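Long-range contacts in gene product PA4716 (Pseudomonas aeruginosa, PDB 1U0K), which is of unknown function but belongs to the PhzF family and is probably an isomerase or epimerase: residues A[4-9]-A[277-282]; A[23-28]-A[50-55]; A[163-168]-A[193-198]. All blocks are in the same frame, centred on the assembly; numbering follows the deposited sequence.

Interaction 1 (A[4-9]-A[277-282]); sequences SRRYWQ and LARAEL
The methyl group of A280 sits over one face of the Y7 ring, 3.4 Å from A280 CB to the ring centroid. Y7 holds CG between its backbone N and carbonyl carbon (chi1 70°), which turns the ring back over A280. L282 CD2 touches the same ring at its edge, 3.7 Å from Y7 CD2. This buried face is the tight part. Y7 and A280 also bond through their backbones, with Y7 O taking A280 N at 2.8 Å. The antiparallel pairing is interrupted at Q9 by a classic beta bulge, where L277 and A278 both face Q9. Q9 O accepts a bond of 2.8 Å from L277 N and a weak one from A278 N. In the dimer 278-282 also pairs antiparallel with a strand of the second subunit.

The other face is more open to solvent: R6, R279 and E281 are partly exposed, though W8 is buried under helix 78-90. R279 lies alongside W8 and puts CG over the six-membered ring, 3.6 Å from its centroid. R6 runs beside E281, but its guanidinium forms a salt bridge with D27. At the solvent end, S4 OG donates to the syn lone pair of E281 OE2 at 2.7 Å. A water links R5 N to L282 O.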
loop_
_atom_site.group_PDB
_atom_site.type_symbol
_atom_site.label_atom_id
_atom_site.label_comp_id
_atom_site.label_asym_id
_atom_site.label_seq_id
_atom_site.Cartn_x
_atom_site.Cartn_y
_atom_site.Cartn_z
ATOM N N SER A 4 -23.395 -3.213 -13.289
ATOM C CA SER A 4 -22.543 -2.268 -12.592
ATOM C C SER A 4 -21.993 -2.933 -11.344
ATOM O O SER A 4 -22.739 -3.547 -10.577
ATOM C CB SER A 4 -23.325 -1.013 -12.221
ATOM O OG SER A 4 -22.526 -0.123 -11.457
ATOM N N ARG A 5 -20.677 -2.864 -11.182
ATOM C CA ARG A 5 -20.017 -3.319 -9.964
ATOM C C ARG A 5 -19.182 -2.169 -9.450
ATOM O O ARG A 5 -18.660 -1.364 -10.230
ATOM C CB ARG A 5 -19.111 -4.508 -10.227
ATOM C CG ARG A 5 -19.803 -5.761 -10.788
ATOM C CD ARG A 5 -19.078 -6.379 -11.981
ATOM N NE ARG A 5 -18.800 -5.387 -13.033
ATOM C CZ ARG A 5 -17.614 -5.194 -13.623
ATOM N NH1 ARG A 5 -16.552 -5.919 -13.291
ATOM N NH2 ARG A 5 -17.494 -4.257 -14.565
ATOM N N ARG A 6 -19.086 -2.074 -8.134
ATOM C CA ARG A 6 -18.463 -0.938 -7.495
ATOM C C ARG A 6 -17.611 -1.387 -6.341
ATOM O O ARG A 6 -17.857 -2.433 -5.733
ATOM C CB ARG A 6 -19.512 0.003 -6.905
ATOM C CG ARG A 6 -20.491 0.577 -7.904
ATOM C CD ARG A 6 -21.762 1.142 -7.273
ATOM N NE ARG A 6 -22.459 0.173 -6.423
ATOM C CZ ARG A 6 -23.564 0.436 -5.721
ATOM N NH1 ARG A 6 -24.129 1.645 -5.758
ATOM N NH2 ARG A 6 -24.113 -0.515 -4.978
ATOM N N TYR A 7 -16.616 -0.578 -6.027
ATOM C CA TYR A 7 -16.017 -0.581 -4.707
ATOM C C TYR A 7 -16.062 0.821 -4.130
ATOM O O TYR A 7 -16.348 1.806 -4.839
ATOM C CB TYR A 7 -14.602 -1.165 -4.720
ATOM C CG TYR A 7 -13.562 -0.308 -5.392
ATOM C CD1 TYR A 7 -12.953 0.725 -4.721
ATOM C CD2 TYR A 7 -13.213 -0.531 -6.716
ATOM C CE1 TYR A 7 -11.991 1.523 -5.341
ATOM C CE2 TYR A 7 -12.239 0.253 -7.346
ATOM C CZ TYR A 7 -11.651 1.282 -6.653
ATOM O OH TYR A 7 -10.707 2.090 -7.256
ATOM N N TRP A 8 -15.812 0.914 -2.839
ATOM C CA TRP A 8 -15.907 2.168 -2.111
ATOM C C TRP A 8 -14.694 2.350 -1.237
ATOM O O TRP A 8 -14.258 1.402 -0.604
ATOM C CB TRP A 8 -17.151 2.189 -1.230
ATOM C CG TRP A 8 -18.419 1.846 -1.940
ATOM C CD1 TRP A 8 -18.806 0.613 -2.412
ATOM C CD2 TRP A 8 -19.498 2.737 -2.244
ATOM N NE1 TRP A 8 -20.045 0.698 -2.991
ATOM C CE2 TRP A 8 -20.494 1.986 -2.898
ATOM C CE3 TRP A 8 -19.726 4.106 -2.025
ATOM C CZ2 TRP A 8 -21.695 2.555 -3.338
ATOM C CZ3 TRP A 8 -20.912 4.659 -2.461
ATOM C CH2 TRP A 8 -21.879 3.885 -3.101
ATOM N N GLN A 9 -14.185 3.576 -1.171
ATOM C CA GLN A 9 -13.087 3.946 -0.298
ATOM C C GLN A 9 -13.664 4.622 0.932
ATOM O O GLN A 9 -14.398 5.586 0.822
ATOM C CB GLN A 9 -12.116 4.893 -1.031
ATOM C CG GLN A 9 -10.964 5.402 -0.189
ATOM C CD GLN A 9 -10.010 4.314 0.263
ATOM O OE1 GLN A 9 -9.937 3.244 -0.348
ATOM N NE2 GLN A 9 -9.284 4.582 1.340
ATOM N N LEU A 277 -15.537 8.130 1.356
ATOM C CA LEU A 277 -14.710 9.058 0.574
ATOM C C LEU A 277 -14.935 9.025 -0.932
ATOM O O LEU A 277 -14.865 10.074 -1.573
ATOM C CB LEU A 277 -13.231 8.791 0.845
ATOM C CG LEU A 277 -12.623 9.481 2.065
ATOM C CD1 LEU A 277 -13.264 9.093 3.379
ATOM C CD2 LEU A 277 -11.128 9.196 2.087
ATOM N N ALA A 278 -15.148 7.844 -1.506
ATOM C CA ALA A 278 -15.251 7.691 -2.958
ATOM C C ALA A 278 -16.039 6.457 -3.331
ATOM O O ALA A 278 -16.016 5.441 -2.624
ATOM C CB ALA A 278 -13.872 7.612 -3.592
ATOM N N ARG A 279 -16.751 6.550 -4.442
ATOM C CA ARG A 279 -17.468 5.449 -5.055
ATOM C C ARG A 279 -16.844 5.187 -6.427
ATOM O O ARG A 279 -16.829 6.078 -7.275
ATOM C CB ARG A 279 -18.949 5.819 -5.240
ATOM C CG ARG A 279 -19.808 4.738 -5.873
ATOM C CD ARG A 279 -21.216 5.210 -6.251
ATOM N NE ARG A 279 -21.151 6.238 -7.292
ATOM C CZ ARG A 279 -21.482 7.517 -7.138
ATOM N NH1 ARG A 279 -21.912 7.986 -5.971
ATOM N NH2 ARG A 279 -21.361 8.350 -8.168
ATOM N N ALA A 280 -16.376 3.967 -6.651
ATOM C CA ALA A 280 -15.674 3.596 -7.874
ATOM C C ALA A 280 -16.477 2.581 -8.672
ATOM O O ALA A 280 -16.957 1.592 -8.123
ATOM C CB ALA A 280 -14.308 3.026 -7.544
ATOM N N GLU A 281 -16.625 2.836 -9.961
ATOM C CA GLU A 281 -17.260 1.929 -10.901
ATOM C C GLU A 281 -16.207 1.115 -11.626
ATOM O O GLU A 281 -15.272 1.685 -12.175
ATOM C CB GLU A 281 -18.053 2.748 -11.913
ATOM C CG GLU A 281 -19.371 3.248 -11.377
ATOM C CD GLU A 281 -20.471 2.195 -11.455
ATOM O OE1 GLU A 281 -21.272 2.144 -10.504
ATOM O OE2 GLU A 281 -20.535 1.426 -12.451
ATOM N N LEU A 282 -16.333 -0.212 -11.630
ATOM C CA LEU A 282 -15.385 -1.078 -12.321
ATOM C C LEU A 282 -15.665 -1.020 -13.805
ATOM O O LEU A 282 -16.819 -1.070 -14.229
ATOM C CB LEU A 282 -15.481 -2.532 -11.828
ATOM C CG LEU A 282 -15.025 -2.802 -10.401
ATOM C CD1 LEU A 282 -14.932 -4.299 -10.201
ATOM C CD2 LEU A 282 -13.723 -2.109 -10.077
HETATM O O HOH W 1 -19.275 -1.838 -13.641
#

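Interaction 2 (A[23-28]-A[50-55])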
loop_
_atom_site.group_PDB
_atom_site.type_symbol
_atom_site.label_atom_id
_atom_site.label_comp_id
_atom_site.label_asym_id
_atom_site.label_seq_id
_atom_site.Cartn_x
_atom_site.Cartn_y
_atom_site.Cartn_z
ATOM N N LEU A 23 -9.905 1.892 3.959
ATOM C CA LEU A 23 -10.492 0.583 3.678
ATOM C C LEU A 23 -11.205 0.613 2.347
ATOM O O LEU A 23 -11.948 1.564 2.079
ATOM C CB LEU A 23 -11.528 0.274 4.753
ATOM C CG LEU A 23 -12.401 -0.967 4.595
ATOM C CD1 LEU A 23 -11.593 -2.217 4.865
ATOM C CD2 LEU A 23 -13.597 -0.879 5.529
ATOM N N ALA A 24 -11.047 -0.436 1.536
ATOM C CA ALA A 24 -11.884 -0.631 0.357
ATOM C C ALA A 24 -12.961 -1.672 0.643
ATOM O O ALA A 24 -12.681 -2.715 1.235
ATOM C CB ALA A 24 -11.077 -1.047 -0.838
ATOM N N VAL A 25 -14.191 -1.375 0.229
ATOM C CA VAL A 25 -15.328 -2.269 0.407
ATOM C C VAL A 25 -15.971 -2.552 -0.937
ATOM O O VAL A 25 -16.314 -1.627 -1.652
ATOM C CB VAL A 25 -16.401 -1.636 1.314
ATOM C CG1 VAL A 25 -17.596 -2.592 1.503
ATOM C CG2 VAL A 25 -15.821 -1.222 2.656
ATOM N N PHE A 26 -16.121 -3.824 -1.279
ATOM C CA PHE A 26 -16.819 -4.256 -2.484
ATOM C C PHE A 26 -18.191 -4.731 -1.996
ATOM O O PHE A 26 -18.291 -5.741 -1.321
ATOM C CB PHE A 26 -16.051 -5.383 -3.190
ATOM C CG PHE A 26 -14.759 -4.949 -3.838
ATOM C CD1 PHE A 26 -13.678 -4.546 -3.074
ATOM C CD2 PHE A 26 -14.626 -4.966 -5.229
ATOM C CE1 PHE A 26 -12.478 -4.156 -3.685
ATOM C CE2 PHE A 26 -13.431 -4.601 -5.827
ATOM C CZ PHE A 26 -12.378 -4.192 -5.066
ATOM N N ASP A 27 -19.248 -3.994 -2.316
ATOM C CA ASP A 27 -20.557 -4.302 -1.737
ATOM C C ASP A 27 -21.267 -5.492 -2.365
ATOM O O ASP A 27 -22.207 -6.026 -1.768
ATOM C CB ASP A 27 -21.471 -3.077 -1.753
ATOM C CG ASP A 27 -21.870 -2.676 -3.132
ATOM O OD1 ASP A 27 -21.010 -2.184 -3.867
ATOM O OD2 ASP A 27 -23.032 -2.821 -3.553
ATOM N N ASP A 28 -20.836 -5.912 -3.547
ATOM C CA ASP A 28 -21.350 -7.144 -4.127
ATOM C C ASP A 28 -20.264 -7.808 -4.960
ATOM O O ASP A 28 -20.078 -7.500 -6.148
ATOM C CB ASP A 28 -22.609 -6.885 -4.951
ATOM C CG ASP A 28 -23.219 -8.160 -5.488
ATOM O OD1 ASP A 28 -22.581 -9.238 -5.395
ATOM O OD2 ASP A 28 -24.346 -8.179 -6.037
ATOM N N ILE A 50 -12.438 -5.556 2.046
ATOM C CA ILE A 50 -13.509 -6.477 2.422
ATOM C C ILE A 50 -14.481 -6.621 1.264
ATOM O O ILE A 50 -14.801 -5.646 0.572
ATOM C CB ILE A 50 -14.226 -6.027 3.739
ATOM C CG1 ILE A 50 -15.379 -6.974 4.082
ATOM C CG2 ILE A 50 -14.702 -4.577 3.668
ATOM C CD1 ILE A 50 -15.840 -6.872 5.496
ATOM N N PHE A 51 -14.925 -7.855 1.060
ATOM C CA PHE A 51 -15.771 -8.254 -0.064
ATOM C C PHE A 51 -17.057 -8.827 0.505
ATOM O O PHE A 51 -17.004 -9.755 1.305
ATOM C CB PHE A 51 -15.041 -9.296 -0.924
ATOM C CG PHE A 51 -13.770 -8.775 -1.536
ATOM C CD1 PHE A 51 -12.592 -8.779 -0.800
ATOM C CD2 PHE A 51 -13.752 -8.244 -2.821
ATOM C CE1 PHE A 51 -11.431 -8.257 -1.329
ATOM C CE2 PHE A 51 -12.583 -7.709 -3.344
ATOM C CZ PHE A 51 -11.424 -7.726 -2.593
ATOM N N LEU A 52 -18.189 -8.246 0.122
ATOM C CA LEU A 52 -19.504 -8.656 0.622
ATOM C C LEU A 52 -20.252 -9.494 -0.401
ATOM O O LEU A 52 -20.238 -9.215 -1.596
ATOM C CB LEU A 52 -20.340 -7.437 1.011
ATOM C CG LEU A 52 -19.721 -6.465 2.028
ATOM C CD1 LEU A 52 -20.660 -5.297 2.349
ATOM C CD2 LEU A 52 -19.321 -7.170 3.315
ATOM N N LEU A 53 -20.934 -10.518 0.097
ATOM C CA LEU A 53 -21.702 -11.435 -0.736
ATOM C C LEU A 53 -23.150 -11.395 -0.230
ATOM O O LEU A 53 -23.451 -11.925 0.846
ATOM C CB LEU A 53 -21.111 -12.836 -0.661
ATOM C CG LEU A 53 -19.599 -12.875 -0.965
ATOM C CD1 LEU A 53 -18.954 -14.153 -0.477
ATOM C CD2 LEU A 53 -19.358 -12.673 -2.460
ATOM N N PRO A 54 -24.034 -10.738 -0.977
ATOM C CA PRO A 54 -25.443 -10.661 -0.580
ATOM C C PRO A 54 -26.129 -12.017 -0.696
ATOM O O PRO A 54 -25.682 -12.916 -1.407
ATOM C CB PRO A 54 -26.047 -9.668 -1.579
ATOM C CG PRO A 54 -25.181 -9.758 -2.772
ATOM C CD PRO A 54 -23.791 -10.043 -2.258
ATOM N N GLY A 55 -27.218 -12.147 0.052
ATOM C CA GLY A 55 -28.067 -13.319 -0.004
ATOM C C GLY A 55 -29.514 -12.901 0.145
ATOM O O GLY A 55 -29.886 -11.776 -0.176
#
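F26 and F51 lie side by side and point the same way, their rings in an offset stack. The centroids are 4.5 Å apart and the planes differ by 25°. The overlap is partial. F51 CE2 reaches over one face of the F26 ring near its rim, 3.4 Å from F26 CD1. Both phenylalanines hold CG anti to the carbonyl carbon (chi1 -70° in F26, -62° in F51), and this shared setting keeps the two rings side by side.

V25 and I50 form the matching pair on the other face of the strands. They also run alongside each other, and V25 CG2 meets I50 CG2 at 3.7 Å. L23, two residues before V25, touches the same I50 methyl through CD1. V25 CG1 makes a longer contact with L52 CD1. Past the end of the strand, D28 crosses P54 at about a right angle. D28 OD1 lies 3.5 Å from P54 CD, while its hydrogen-bond partner is S30.

The backbones run parallel and bond in alternation. I50 N donates to A24 O at 3.0 Å, F26 N to I50 O at 2.9 Å, and L52 N to F26 O at 2.9 Å.

These are the two strands of a beta-alpha-beta unit, strand 21-26, helix 34-44 and strand 48-54. Helix 34-44 packs on the phenylalanine face, through L44 on F26 and M37 and T41 on F51, and W40 meets the F26 ring edge-to-face. Helix 78-90 covers the V25 and I50 face with L85 and L79. Strand 6-12 lies beyond 21-26, and strand 60-67 beyond 48-54.

Interaction 3 (A[163-168]-A[193-198])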
loop_
_atom_site.group_PDB
_atom_site.type_symbol
_atom_site.label_atom_id
_atom_site.label_comp_id
_atom_site.label_asym_id
_atom_site.label_seq_id
_atom_site.Cartn_x
_atom_site.Cartn_y
_atom_site.Cartn_z
ATOM N N GLY A 163 -10.853 -14.000 17.528
ATOM C CA GLY A 163 -10.843 -14.557 16.182
ATOM C C GLY A 163 -9.418 -14.751 15.693
ATOM O O GLY A 163 -8.948 -15.888 15.460
ATOM N N LEU A 164 -8.714 -13.625 15.591
ATOM C CA LEU A 164 -7.329 -13.594 15.156
ATOM C C LEU A 164 -6.446 -13.397 16.396
ATOM O O LEU A 164 -6.471 -12.327 16.996
ATOM C CB LEU A 164 -7.130 -12.442 14.163
ATOM C CG LEU A 164 -5.752 -12.252 13.527
ATOM C CD1 LEU A 164 -5.314 -13.472 12.733
ATOM C CD2 LEU A 164 -5.775 -11.013 12.649
ATOM N N PRO A 165 -5.687 -14.418 16.785
ATOM C CA PRO A 165 -4.887 -14.342 18.020
ATOM C C PRO A 165 -3.664 -13.430 17.930
ATOM O O PRO A 165 -2.814 -13.597 17.054
ATOM C CB PRO A 165 -4.462 -15.794 18.253
ATOM C CG PRO A 165 -4.481 -16.434 16.904
ATOM C CD PRO A 165 -5.524 -15.718 16.113
ATOM N N TYR A 166 -3.583 -12.478 18.855
ATOM C CA TYR A 166 -2.425 -11.608 19.000
ATOM C C TYR A 166 -1.671 -11.971 20.259
ATOM O O TYR A 166 -2.279 -12.231 21.277
ATOM C CB TYR A 166 -2.863 -10.154 19.121
ATOM C CG TYR A 166 -3.398 -9.574 17.839
ATOM C CD1 TYR A 166 -4.727 -9.757 17.479
ATOM C CD2 TYR A 166 -2.572 -8.854 16.984
ATOM C CE1 TYR A 166 -5.232 -9.222 16.301
ATOM C CE2 TYR A 166 -3.066 -8.315 15.799
ATOM C CZ TYR A 166 -4.393 -8.510 15.465
ATOM O OH TYR A 166 -4.888 -7.986 14.293
ATOM N N LEU A 167 -0.350 -11.995 20.178
ATOM C CA LEU A 167 0.482 -11.940 21.375
ATOM C C LEU A 167 0.503 -10.477 21.788
ATOM O O LEU A 167 1.064 -9.646 21.100
ATOM C CB LEU A 167 1.898 -12.425 21.061
ATOM C CG LEU A 167 2.824 -12.985 22.154
ATOM C CD1 LEU A 167 4.267 -12.527 21.932
ATOM C CD2 LEU A 167 2.349 -12.706 23.577
ATOM N N LEU A 168 -0.153 -10.160 22.900
ATOM C CA LEU A 168 -0.092 -8.825 23.470
ATOM C C LEU A 168 1.179 -8.740 24.314
ATOM O O LEU A 168 1.396 -9.570 25.196
ATOM C CB LEU A 168 -1.332 -8.543 24.319
ATOM C CG LEU A 168 -2.687 -8.761 23.643
ATOM C CD1 LEU A 168 -3.807 -8.345 24.578
ATOM C CD2 LEU A 168 -2.779 -7.991 22.321
ATOM N N GLY A 193 0.719 -20.211 19.418
ATOM C CA GLY A 193 -0.602 -20.196 18.811
ATOM C C GLY A 193 -1.076 -18.799 18.446
ATOM O O GLY A 193 -2.269 -18.513 18.453
ATOM N N ALA A 194 -0.130 -17.926 18.107
ATOM C CA ALA A 194 -0.426 -16.530 17.810
ATOM C C ALA A 194 -0.077 -16.198 16.361
ATOM O O ALA A 194 0.862 -16.754 15.797
ATOM C CB ALA A 194 0.347 -15.615 18.761
ATOM N N ALA A 195 -0.848 -15.294 15.784
ATOM C CA ALA A 195 -0.662 -14.864 14.394
ATOM C C ALA A 195 0.187 -13.604 14.269
ATOM O O ALA A 195 0.998 -13.500 13.345
ATOM C CB ALA A 195 -2.006 -14.634 13.747
ATOM N N PHE A 196 -0.025 -12.642 15.175
ATOM C CA PHE A 196 0.680 -11.357 15.149
ATOM C C PHE A 196 1.015 -10.869 16.550
ATOM O O PHE A 196 0.377 -11.279 17.516
ATOM C CB PHE A 196 -0.186 -10.287 14.504
ATOM C CG PHE A 196 -0.483 -10.544 13.058
ATOM C CD1 PHE A 196 -1.697 -11.096 12.674
ATOM C CD2 PHE A 196 0.470 -10.264 12.088
ATOM C CE1 PHE A 196 -1.962 -11.342 11.338
ATOM C CE2 PHE A 196 0.207 -10.509 10.750
ATOM C CZ PHE A 196 -1.003 -11.053 10.379
ATOM N N VAL A 197 1.994 -9.973 16.627
ATOM C CA VAL A 197 2.358 -9.281 17.864
ATOM C C VAL A 197 1.705 -7.899 17.874
ATOM O O VAL A 197 1.718 -7.182 16.860
ATOM C CB VAL A 197 3.889 -9.083 17.988
ATOM C CG1 VAL A 197 4.227 -8.227 19.213
ATOM C CG2 VAL A 197 4.608 -10.411 18.076
ATOM N N TYR A 198 1.141 -7.530 19.023
ATOM C CA TYR A 198 0.614 -6.192 19.257
ATOM C C TYR A 198 1.340 -5.597 20.474
ATOM O O TYR A 198 1.181 -6.079 21.593
ATOM C CB TYR A 198 -0.899 -6.247 19.494
ATOM C CG TYR A 198 -1.592 -4.907 19.423
ATOM C CD1 TYR A 198 -2.088 -4.420 18.223
ATOM C CD2 TYR A 198 -1.762 -4.127 20.559
ATOM C CE1 TYR A 198 -2.736 -3.187 18.150
ATOM C CE2 TYR A 198 -2.406 -2.890 20.503
ATOM C CZ TYR A 198 -2.887 -2.418 19.292
ATOM O OH TYR A 198 -3.519 -1.186 19.242
#
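P165 O takes two successive backbone N-H groups, of A195 in the loop and of F196 where the strand begins. The bond from A195 N to P165 O is 2.9 Å. The one from F196 N to P165 O is weak, at 3.5 Å. Further along, the strands bond in a parallel ladder. L167 N donates to F196 O at 2.9 Å, and L167 O accepts Y198 N at 3.0 Å in a nearly straight bond (174° at the hydrogen).

The apolar contacts fall on two faces. On one, Y166 lies obliquely across F196 and sets its CE2 3.7 Å from F196 CB. Y198 CB packs against L168 CD2 at 3.8 Å. The hydroxyls reach past the contact, Y166 to S223 and Y198 to Q248. Helix 222-234 packs on this face. On the other, L167 packs loosely on A194 and V197, with helix 186-192 beyond. With CG swung anti to the backbone N (chi1 -178°), L164 spreads its methyls, CD1 to A195 CB at 3.6 Å and CD2 to the F196 ring.

G193 closes helix 186-192 with a Schellman motif, and the chain enters strand 196-201, parallel to strand 166-170. The L164 side chain is about 6 Å from that of E48, the predicted active-site residue.

Overall arrangement
From the N terminus, strand 6-12 comes first. Its pairing with the strand at the C-terminal end makes interaction 1, which joins the two chain ends and closes a loop of 267 residues. Strand 21-26 follows, and interaction 2 ties it to its parallel neighbour 48-54 after a short excursion through helix 34-44. Interaction 3 comes later, linking 163-168 to 193-198, again at two parallel strands. Interactions 2 and 3 lie in series, and both nest inside interaction 1. Interactions 1 and 2 touch, since strands 6-12 and 21-26 are neighbours: W8 N lies 2.8 Å from V25 O. Interaction 3 is on the opposite side of the chain's centre, its centre about 25 Å from that of interaction 2.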